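Side-chain contacts in prophenoloxidase b (Marsupenaeus japonicus, PDB 3WKY), which is a type 3 copper protein of crustacean hemolymph, the proenzyme of a phenoloxidase that probably hydroxylates monophenols and oxidises o-diphenols: residues P133-L138 / L195-W200; N478-P483 / V580-Q585; A566-F569 / P575-L578. One frame throughout, in Å; residues are numbered along the deposited sequence. Where two conformers were deposited one is given.

Contact 1: P133-L138 / L195-W200. With CUO (Cu2-o2 cluster), chain J.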
loop_
_atom_site.group_PDB
_atom_site.type_symbol
_atom_site.label_atom_id
_atom_site.label_comp_id
_atom_site.label_asym_id
_atom_site.label_seq_id
_atom_site.Cartn_x
_atom_site.Cartn_y
_atom_site.Cartn_z
ATOM N N PRO A 133 38.173 -29.696 17.583
ATOM C CA PRO A 133 37.394 -28.454 17.519
ATOM C C PRO A 133 36.906 -28.262 16.094
ATOM O O PRO A 133 37.684 -28.456 15.151
ATOM C CB PRO A 133 38.426 -27.369 17.852
ATOM C CG PRO A 133 39.493 -28.090 18.632
ATOM C CD PRO A 133 39.560 -29.461 18.024
ATOM N N LEU A 134 35.641 -27.903 15.927
ATOM C CA LEU A 134 35.093 -27.768 14.582
ATOM C C LEU A 134 35.845 -26.785 13.664
ATOM O O LEU A 134 36.008 -27.066 12.477
ATOM C CB LEU A 134 33.592 -27.455 14.637
ATOM C CG LEU A 134 32.818 -27.542 13.320
ATOM C CD1 LEU A 134 32.900 -28.937 12.689
ATOM C CD2 LEU A 134 31.368 -27.169 13.597
ATOM N N PRO A 135 36.310 -25.636 14.196
ATOM C CA PRO A 135 37.023 -24.752 13.262
ATOM C C PRO A 135 38.328 -25.324 12.706
ATOM O O PRO A 135 38.753 -24.871 11.649
ATOM C CB PRO A 135 37.309 -23.505 14.103
ATOM C CG PRO A 135 36.208 -23.487 15.119
ATOM C CD PRO A 135 35.988 -24.944 15.460
ATOM N N THR A 136 38.953 -26.282 13.390
ATOM C CA THR A 136 40.175 -26.900 12.859
ATOM C C THR A 136 39.866 -27.906 11.755
ATOM O O THR A 136 40.754 -28.309 11.010
ATOM C CB THR A 136 40.984 -27.617 13.965
ATOM O OG1 THR A 136 40.267 -28.784 14.391
ATOM C CG2 THR A 136 41.209 -26.685 15.140
ATOM N N VAL A 137 38.597 -28.303 11.665
ATOM C CA VAL A 137 38.124 -29.290 10.696
ATOM C C VAL A 137 37.454 -28.611 9.495
ATOM O O VAL A 137 37.680 -28.992 8.348
ATOM C CB VAL A 137 37.115 -30.260 11.358
ATOM C CG1 VAL A 137 36.475 -31.180 10.331
ATOM C CG2 VAL A 137 37.798 -31.074 12.444
ATOM N N LEU A 138 36.625 -27.602 9.767
ATOM C CA LEU A 138 35.938 -26.863 8.702
ATOM C C LEU A 138 36.175 -25.367 8.862
ATOM O O LEU A 138 35.237 -24.617 9.129
ATOM C CB LEU A 138 34.426 -27.141 8.734
ATOM C CG LEU A 138 33.902 -28.511 8.304
ATOM C CD1 LEU A 138 32.391 -28.614 8.502
ATOM C CD2 LEU A 138 34.259 -28.802 6.850
ATOM N N LEU A 195 30.991 -20.112 19.596
ATOM C CA LEU A 195 29.539 -20.098 19.760
ATOM C C LEU A 195 28.853 -20.862 18.638
ATOM O O LEU A 195 27.914 -21.636 18.874
ATOM C CB LEU A 195 29.022 -18.662 19.810
ATOM C CG LEU A 195 27.529 -18.541 20.128
ATOM C CD1 LEU A 195 27.222 -19.094 21.521
ATOM C CD2 LEU A 195 27.097 -17.083 20.033
ATOM N N ASN A 196 29.308 -20.630 17.409
ATOM C CA ASN A 196 28.780 -21.368 16.273
ATOM C C ASN A 196 29.063 -22.869 16.371
ATOM O O ASN A 196 28.211 -23.680 16.021
ATOM C CB ASN A 196 29.297 -20.782 14.953
ATOM C CG ASN A 196 28.576 -19.509 14.572
ATOM O OD1 ASN A 196 27.561 -19.550 13.864
ATOM N ND2 ASN A 196 29.080 -18.368 15.045
ATOM N N SER A 197 30.243 -23.231 16.868
ATOM C CA SER A 197 30.567 -24.646 17.094
ATOM C C SER A 197 29.708 -25.269 18.189
ATOM O O SER A 197 29.292 -26.420 18.073
ATOM C CB SER A 197 32.050 -24.811 17.437
ATOM O OG SER A 197 32.845 -24.426 16.330
ATOM N N PHE A 198 29.458 -24.511 19.252
ATOM C CA PHE A 198 28.563 -24.964 20.317
ATOM C C PHE A 198 27.181 -25.280 19.743
ATOM O O PHE A 198 26.554 -26.282 20.084
ATOM C CB PHE A 198 28.468 -23.908 21.418
ATOM C CG PHE A 198 27.268 -24.068 22.312
ATOM C CD1 PHE A 198 27.194 -25.122 23.216
ATOM C CD2 PHE A 198 26.217 -23.158 22.249
ATOM C CE1 PHE A 198 26.090 -25.274 24.042
ATOM C CE2 PHE A 198 25.105 -23.296 23.080
ATOM C CZ PHE A 198 25.042 -24.352 23.975
ATOM N N HIS A 199 26.701 -24.419 18.852
ATOM C CA HIS A 199 25.412 -24.654 18.240
ATOM C C HIS A 199 25.382 -25.974 17.440
ATOM O O HIS A 199 24.423 -26.744 17.513
ATOM C CB HIS A 199 25.062 -23.463 17.349
ATOM C CG HIS A 199 23.628 -23.403 16.984
ATOM N ND1 HIS A 199 23.180 -23.561 15.692
ATOM C CD2 HIS A 199 22.525 -23.211 17.746
ATOM C CE1 HIS A 199 21.867 -23.471 15.670
ATOM N NE2 HIS A 199 21.453 -23.239 16.901
ATOM N N TRP A 200 26.433 -26.228 16.669
ATOM C CA TRP A 200 26.601 -27.513 15.982
ATOM C C TRP A 200 26.574 -28.677 16.989
ATOM O O TRP A 200 25.817 -29.644 16.828
ATOM C CB TRP A 200 27.918 -27.460 15.204
ATOM C CG TRP A 200 28.557 -28.750 14.704
ATOM C CD1 TRP A 200 29.394 -29.586 15.410
ATOM C CD2 TRP A 200 28.521 -29.269 13.360
ATOM N NE1 TRP A 200 29.838 -30.610 14.597
ATOM C CE2 TRP A 200 29.325 -30.433 13.335
ATOM C CE3 TRP A 200 27.883 -28.864 12.178
ATOM C CZ2 TRP A 200 29.489 -31.207 12.181
ATOM C CZ3 TRP A 200 28.048 -29.641 11.019
ATOM C CH2 TRP A 200 28.847 -30.797 11.035
HETATM CU CU1 CUO J . 19.478 -24.052 17.386
HETATM CU CU2 CUO J . 16.882 -22.657 15.315
HETATM O O1 CUO J . 17.895 -24.133 16.170
HETATM O O2 CUO J . 18.996 -23.192 15.360
#
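Leu134 carries most of this contact, laying its isobutyl group across the indole of Trp200. With CG anti to the backbone N (chi1 -169°), the side chain reaches out to helix 193-205, and CD2 stands over the indole face, 3.5 Å from the centroid of the five-membered ring and 14° off its normal, a CH-pi contact. Its nearest indole atom is Trp200 CG, 3.4 Å from Leu134 CD2, while CD1 lies farther along near CE2, at 3.9 Å from that Trp200 atom. The two side chains cross at about a right angle. One turn back on the helix, Ser197 OG sits 3.5 Å from Leu134 CB. Pro135 comes next and sets CD 3.3 Å from the same Ser197 OG; that hydroxyl is hydrogen-bonded to Met193 O of its own helix, which leaves the contact with the proline one of packing. The indole also meets Tyr117 of helix 109-122 edge-to-face. Trimming Trp200 to an alanine would probably leave Leu134 CD2 without the flat surface it rests on and open a gap beside Tyr117. Between Ser197 and Trp200 on the helix, His199 NE2 binds CU1 of the Cu2-O2 cluster at 2.2 Å; His203 and His226 are the other protein ligands of this copper. The packing backs helix 193-205, a copper-bearing helix of the hemocyanin-fold type 3 site, with the weakly bonded helical turn about 134-137.

Contact 2: N478-P483 / V580-Q585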
loop_
_atom_site.group_PDB
_atom_site.type_symbol
_atom_site.label_atom_id
_atom_site.label_comp_id
_atom_site.label_asym_id
_atom_site.label_seq_id
_atom_site.Cartn_x
_atom_site.Cartn_y
_atom_site.Cartn_z
ATOM N N ASN A 478 40.362 -12.014 16.715
ATOM C CA ASN A 478 40.050 -11.497 18.043
ATOM C C ASN A 478 38.759 -12.076 18.601
ATOM O O ASN A 478 37.809 -12.321 17.858
ATOM C CB ASN A 478 39.965 -9.972 17.998
ATOM C CG ASN A 478 41.303 -9.333 17.695
ATOM O OD1 ASN A 478 42.301 -9.624 18.354
ATOM N ND2 ASN A 478 41.335 -8.471 16.684
ATOM N N PHE A 479 38.734 -12.285 19.912
ATOM C CA PHE A 479 37.580 -12.866 20.588
ATOM C C PHE A 479 37.298 -12.061 21.842
ATOM O O PHE A 479 38.231 -11.579 22.496
ATOM C CB PHE A 479 37.895 -14.294 21.041
ATOM C CG PHE A 479 38.076 -15.263 19.924
ATOM C CD1 PHE A 479 39.262 -15.305 19.204
ATOM C CD2 PHE A 479 37.062 -16.153 19.596
ATOM C CE1 PHE A 479 39.428 -16.204 18.153
ATOM C CE2 PHE A 479 37.222 -17.059 18.556
ATOM C CZ PHE A 479 38.410 -17.086 17.835
ATOM N N LEU A 480 36.025 -11.942 22.207
ATOM C CA LEU A 480 35.708 -11.403 23.524
ATOM C C LEU A 480 36.249 -12.405 24.538
ATOM O O LEU A 480 36.253 -13.611 24.274
ATOM C CB LEU A 480 34.197 -11.253 23.704
ATOM C CG LEU A 480 33.827 -10.450 24.944
ATOM C CD1 LEU A 480 34.181 -9.000 24.683
ATOM C CD2 LEU A 480 32.363 -10.614 25.344
ATOM N N GLU A 481 36.705 -11.910 25.691
ATOM C CA GLU A 481 37.256 -12.773 26.725
ATOM C C GLU A 481 37.025 -12.117 28.075
ATOM O O GLU A 481 36.612 -10.959 28.135
ATOM C CB GLU A 481 38.760 -12.994 26.497
ATOM C CG GLU A 481 39.120 -14.339 25.870
ATOM C CD GLU A 481 38.907 -15.511 26.819
ATOM O OE1 GLU A 481 38.438 -15.299 27.968
ATOM O OE2 GLU A 481 39.214 -16.657 26.418
ATOM N N HIS A 482 37.291 -12.850 29.156
ATOM C CA HIS A 482 37.113 -12.316 30.500
ATOM C C HIS A 482 38.103 -13.019 31.426
ATOM O O HIS A 482 38.477 -14.157 31.165
ATOM C CB HIS A 482 35.691 -12.606 30.989
ATOM C CG HIS A 482 35.428 -14.059 31.234
ATOM N ND1 HIS A 482 35.645 -14.660 32.459
ATOM C CD2 HIS A 482 34.994 -15.043 30.409
ATOM C CE1 HIS A 482 35.340 -15.941 32.381
ATOM N NE2 HIS A 482 34.943 -16.201 31.144
ATOM N N PRO A 483 38.532 -12.343 32.505
ATOM C CA PRO A 483 39.344 -12.992 33.551
ATOM C C PRO A 483 38.539 -14.036 34.314
ATOM O O PRO A 483 37.315 -13.881 34.418
ATOM C CB PRO A 483 39.678 -11.836 34.507
ATOM C CG PRO A 483 39.525 -10.596 33.695
ATOM C CD PRO A 483 38.416 -10.887 32.706
ATOM N N VAL A 580 30.819 -14.295 30.329
ATOM C CA VAL A 580 30.444 -13.037 30.963
ATOM C C VAL A 580 29.933 -12.101 29.870
ATOM O O VAL A 580 30.611 -11.912 28.859
ATOM C CB VAL A 580 31.671 -12.414 31.680
ATOM C CG1 VAL A 580 31.352 -11.015 32.251
ATOM C CG2 VAL A 580 32.163 -13.363 32.800
ATOM N N PRO A 581 28.733 -11.524 30.055
ATOM C CA PRO A 581 28.268 -10.514 29.083
ATOM C C PRO A 581 29.284 -9.371 28.968
ATOM O O PRO A 581 29.984 -9.085 29.936
ATOM C CB PRO A 581 26.961 -10.007 29.704
ATOM C CG PRO A 581 26.449 -11.185 30.500
ATOM C CD PRO A 581 27.713 -11.825 31.078
ATOM N N ARG A 582 29.364 -8.736 27.801
ATOM C CA ARG A 582 30.366 -7.695 27.540
ATOM C C ARG A 582 30.400 -6.600 28.601
ATOM O O ARG A 582 31.477 -6.219 29.082
ATOM C CB ARG A 582 30.119 -7.054 26.168
ATOM C CG ARG A 582 31.103 -5.949 25.772
ATOM C CD ARG A 582 30.523 -5.155 24.591
ATOM N NE ARG A 582 31.395 -4.110 24.048
ATOM C CZ ARG A 582 31.444 -2.849 24.484
ATOM N NH1 ARG A 582 30.698 -2.453 25.509
ATOM N NH2 ARG A 582 32.259 -1.976 23.898
ATOM N N GLY A 583 29.228 -6.093 28.971
ATOM C CA GLY A 583 29.168 -4.954 29.872
ATOM C C GLY A 583 29.594 -3.685 29.150
ATOM O O GLY A 583 29.782 -3.681 27.923
ATOM N N THR A 584 29.751 -2.597 29.901
ATOM C CA THR A 584 29.997 -1.287 29.299
ATOM C C THR A 584 31.256 -0.648 29.863
ATOM O O THR A 584 31.768 -1.064 30.905
ATOM C CB THR A 584 28.828 -0.310 29.563
ATOM O OG1 THR A 584 28.700 -0.084 30.980
ATOM C CG2 THR A 584 27.502 -0.870 29.033
ATOM N N GLN A 585 31.739 0.385 29.190
ATOM C CA GLN A 585 32.916 1.100 29.668
ATOM C C GLN A 585 32.695 1.721 31.057
ATOM O O GLN A 585 33.614 1.753 31.880
ATOM C CB GLN A 585 33.319 2.164 28.648
ATOM C CG GLN A 585 34.460 3.065 29.080
ATOM C CD GLN A 585 34.998 3.881 27.925
ATOM O OE1 GLN A 585 34.553 5.005 27.681
ATOM N NE2 GLN A 585 35.957 3.315 27.198
#
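Val580 places CG2 over one face of the His482 imidazole, 3.8 Å from the ring centroid and 18° off the normal, a CH-pi contact displaced toward the rim. CG and ND1 are the ring atoms nearest the methyl, His482 CG standing 3.7 Å from Val580 CG2. Beside this pair the touch is looser: Leu480 CD2 lies 4.1 Å from Val580 O and 4.3 Å from Arg582 CB. No hydrogen bond spans the two segments. The imidazole is placed by its first torsion, chi1 68°, which sets CG between the backbone N and the carbonyl carbon, and by a bond from His482 ND1 to Pro483 O of 2.7 Å. That donor stands well above the carbonyl plane, and the oxygen is tilted 20° from the ring plane, yet the bond probably restrains the ring's rotation. The backbone N of His482 is held in turn by Glu481 OE1 at 3.0 Å, through the anti lone pair of that oxygen; Glu481 also pairs with Lys453. Farther out, Ile662 and His664 of strand 655-664 touch Val580 and Leu480 respectively, and Glu236 of helix 218-239 bonds Arg582 N. This is CH-pi and van der Waals packing in the Ig-like domain of the hemocyanin family, where the end of sheet strand 472-481 meets the loop leading into strand 588-598.

Contact 3: A566-F569 / P575-L578. Unlike the reference sequence in segment 575-578: Arg576 (reference Gln). With NAG (2-acetamido-2-deoxy-beta-D-glucopyranose), chain F.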
loop_
_atom_site.group_PDB
_atom_site.type_symbol
_atom_site.label_atom_id
_atom_site.label_comp_id
_atom_site.label_asym_id
_atom_site.label_seq_id
_atom_site.Cartn_x
_atom_site.Cartn_y
_atom_site.Cartn_z
ATOM N N ALA A 566 42.980 -22.187 21.513
ATOM C CA ALA A 566 41.947 -21.229 21.148
ATOM C C ALA A 566 40.603 -21.836 21.538
ATOM O O ALA A 566 39.557 -21.180 21.462
ATOM C CB ALA A 566 41.990 -20.942 19.653
ATOM N N PHE A 567 40.655 -23.098 21.965
ATOM C CA PHE A 567 39.470 -23.878 22.291
ATOM C C PHE A 567 39.565 -24.447 23.704
ATOM O O PHE A 567 39.919 -25.609 23.899
ATOM C CB PHE A 567 39.311 -24.994 21.264
ATOM C CG PHE A 567 39.480 -24.523 19.850
ATOM C CD1 PHE A 567 38.490 -23.773 19.237
ATOM C CD2 PHE A 567 40.643 -24.799 19.142
ATOM C CE1 PHE A 567 38.646 -23.320 17.937
ATOM C CE2 PHE A 567 40.806 -24.349 17.840
ATOM C CZ PHE A 567 39.804 -23.609 17.237
ATOM N N ALA A 568 39.236 -23.615 24.686
ATOM C CA ALA A 568 39.400 -23.969 26.094
ATOM C C ALA A 568 38.629 -25.225 26.482
ATOM O O ALA A 568 39.200 -26.177 27.019
ATOM C CB ALA A 568 38.991 -22.802 26.980
ATOM N N PHE A 569 37.329 -25.223 26.222
ATOM C CA PHE A 569 36.490 -26.351 26.604
ATOM C C PHE A 569 36.074 -27.154 25.377
ATOM O O PHE A 569 35.819 -26.594 24.309
ATOM C CB PHE A 569 35.289 -25.876 27.422
ATOM C CG PHE A 569 35.647 -25.483 28.834
ATOM C CD1 PHE A 569 36.403 -24.345 29.082
ATOM C CD2 PHE A 569 35.247 -26.265 29.904
ATOM C CE1 PHE A 569 36.752 -23.987 30.381
ATOM C CE2 PHE A 569 35.589 -25.912 31.207
ATOM C CZ PHE A 569 36.343 -24.773 31.441
ATOM N N PRO A 575 30.555 -21.278 25.300
ATOM C CA PRO A 575 31.957 -20.839 25.188
ATOM C C PRO A 575 32.458 -20.137 26.447
ATOM O O PRO A 575 31.837 -19.167 26.897
ATOM C CB PRO A 575 31.921 -19.841 24.026
ATOM C CG PRO A 575 30.748 -20.267 23.210
ATOM C CD PRO A 575 29.718 -20.730 24.214
ATOM N N ARG A 576 33.570 -20.610 27.010
ATOM C CA ARG A 576 34.090 -19.989 28.225
ATOM C C ARG A 576 34.361 -18.509 27.990
ATOM O O ARG A 576 34.125 -17.682 28.877
ATOM C CB ARG A 576 35.361 -20.695 28.742
ATOM C CG ARG A 576 35.853 -20.109 30.078
ATOM C CD ARG A 576 37.383 -20.190 30.258
ATOM N NE ARG A 576 37.863 -19.206 31.234
ATOM C CZ ARG A 576 38.165 -17.939 30.938
ATOM N NH1 ARG A 576 38.044 -17.494 29.690
ATOM N NH2 ARG A 576 38.590 -17.109 31.889
ATOM N N ASN A 577 34.823 -18.170 26.788
ATOM C CA ASN A 577 35.163 -16.779 26.494
ATOM C C ASN A 577 33.943 -15.855 26.431
ATOM O O ASN A 577 34.083 -14.626 26.540
ATOM C CB ASN A 577 36.014 -16.663 25.226
ATOM C CG ASN A 577 35.218 -16.933 23.953
ATOM O OD1 ASN A 577 34.852 -18.069 23.677
ATOM N ND2 ASN A 577 34.959 -15.884 23.175
ATOM N N LEU A 578 32.754 -16.443 26.281
ATOM C CA LEU A 578 31.503 -15.661 26.294
ATOM C C LEU A 578 30.699 -15.898 27.563
ATOM O O LEU A 578 29.495 -15.646 27.613
ATOM C CB LEU A 578 30.637 -15.964 25.054
ATOM C CG LEU A 578 31.301 -15.752 23.694
ATOM C CD1 LEU A 578 30.302 -16.077 22.564
ATOM C CD2 LEU A 578 31.842 -14.323 23.531
HETATM C C1 NAG F . 40.126 -21.466 33.337
HETATM C C2 NAG F . 41.516 -21.679 33.942
HETATM C C3 NAG F . 42.527 -20.800 33.216
HETATM C C4 NAG F . 42.509 -21.128 31.730
HETATM C C5 NAG F . 41.090 -21.109 31.167
HETATM C C6 NAG F . 41.079 -21.715 29.769
HETATM C C7 NAG F . 41.907 -22.403 36.229
HETATM C C8 NAG F . 42.422 -21.960 37.567
HETATM N N2 NAG F . 41.538 -21.442 35.378
HETATM O O3 NAG F . 43.822 -21.018 33.723
HETATM O O4 NAG F . 43.302 -20.197 31.026
HETATM O O5 NAG F . 40.189 -21.849 31.973
HETATM O O6 NAG F . 41.083 -23.121 29.890
HETATM O O7 NAG F . 41.839 -23.602 35.955
HETATM O O HOH W 1 35.118 -22.697 25.517
#
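The long loop between strands 541-548 and 588-598 of the Ig-like domain folds back on itself here, beside an N-linked sugar carried by Asn550. Phe569 and Arg576 make the main touch. The ring meets the aliphatic part of the arginine obliquely, Phe569 CD1 lying 3.8 Å from Arg576 CB and Phe569 CE1 3.9 Å from Arg576 CD. Arg576, which differs from the reference sequence, leaves the backbone with CG anti to N (chi1 -176°) and then bends at chi2 (-149°), a course that takes CD past Phe569 CE1 and NE toward the sugar. Ring and guanidinium planes are 18° apart, but it is the methylenes of the arginine that meet the ring. The sugar flanks both segments: Ala568 CB is 3.6 Å from its O6, and Arg576 NE is 3.6 Å from its O5, too far to be more than packing. A water joins the backbones, accepting from Arg576 N at 3.0 Å and, weakly, from Phe569 N at 3.4 Å. The guanidinium is gripped from outside, by salt bridges to Asp484 and Glu481 and by hydrogen bonds to His482 O and Asn550 OD1. Its charge is thus probably balanced by the two carboxylates, and with NE, NH1 and NH2 all engaged the group is fixed in rotation, while the apolar stem of the same residue supplies the surface against which Phe569 packs.

How the contacts relate
From the N terminus, contact 1 comes first, closing a loop of 56 residues within the copper-containing domain. Contact 2 follows, closing a loop of 96 residues, and contact 3, a short turn-back with five residues between its segments, is nested inside it. Contacts 2 and 3 join directly through the salt bridge of Glu481 with Arg576 and a probable hydrogen bond from Asn577 ND2 to Leu480 O. Contact 3 also reaches contact 1, since Phe567 packs on Pro133, Pro135 and Thr136, and Pro575 on Leu195. Segments 566-569 and 575-578 therefore bridge strand 472-481 of the sheet with helices 134-137 and 193-205, the latter carrying copper ligands, whereas contacts 1 and 2 do not touch.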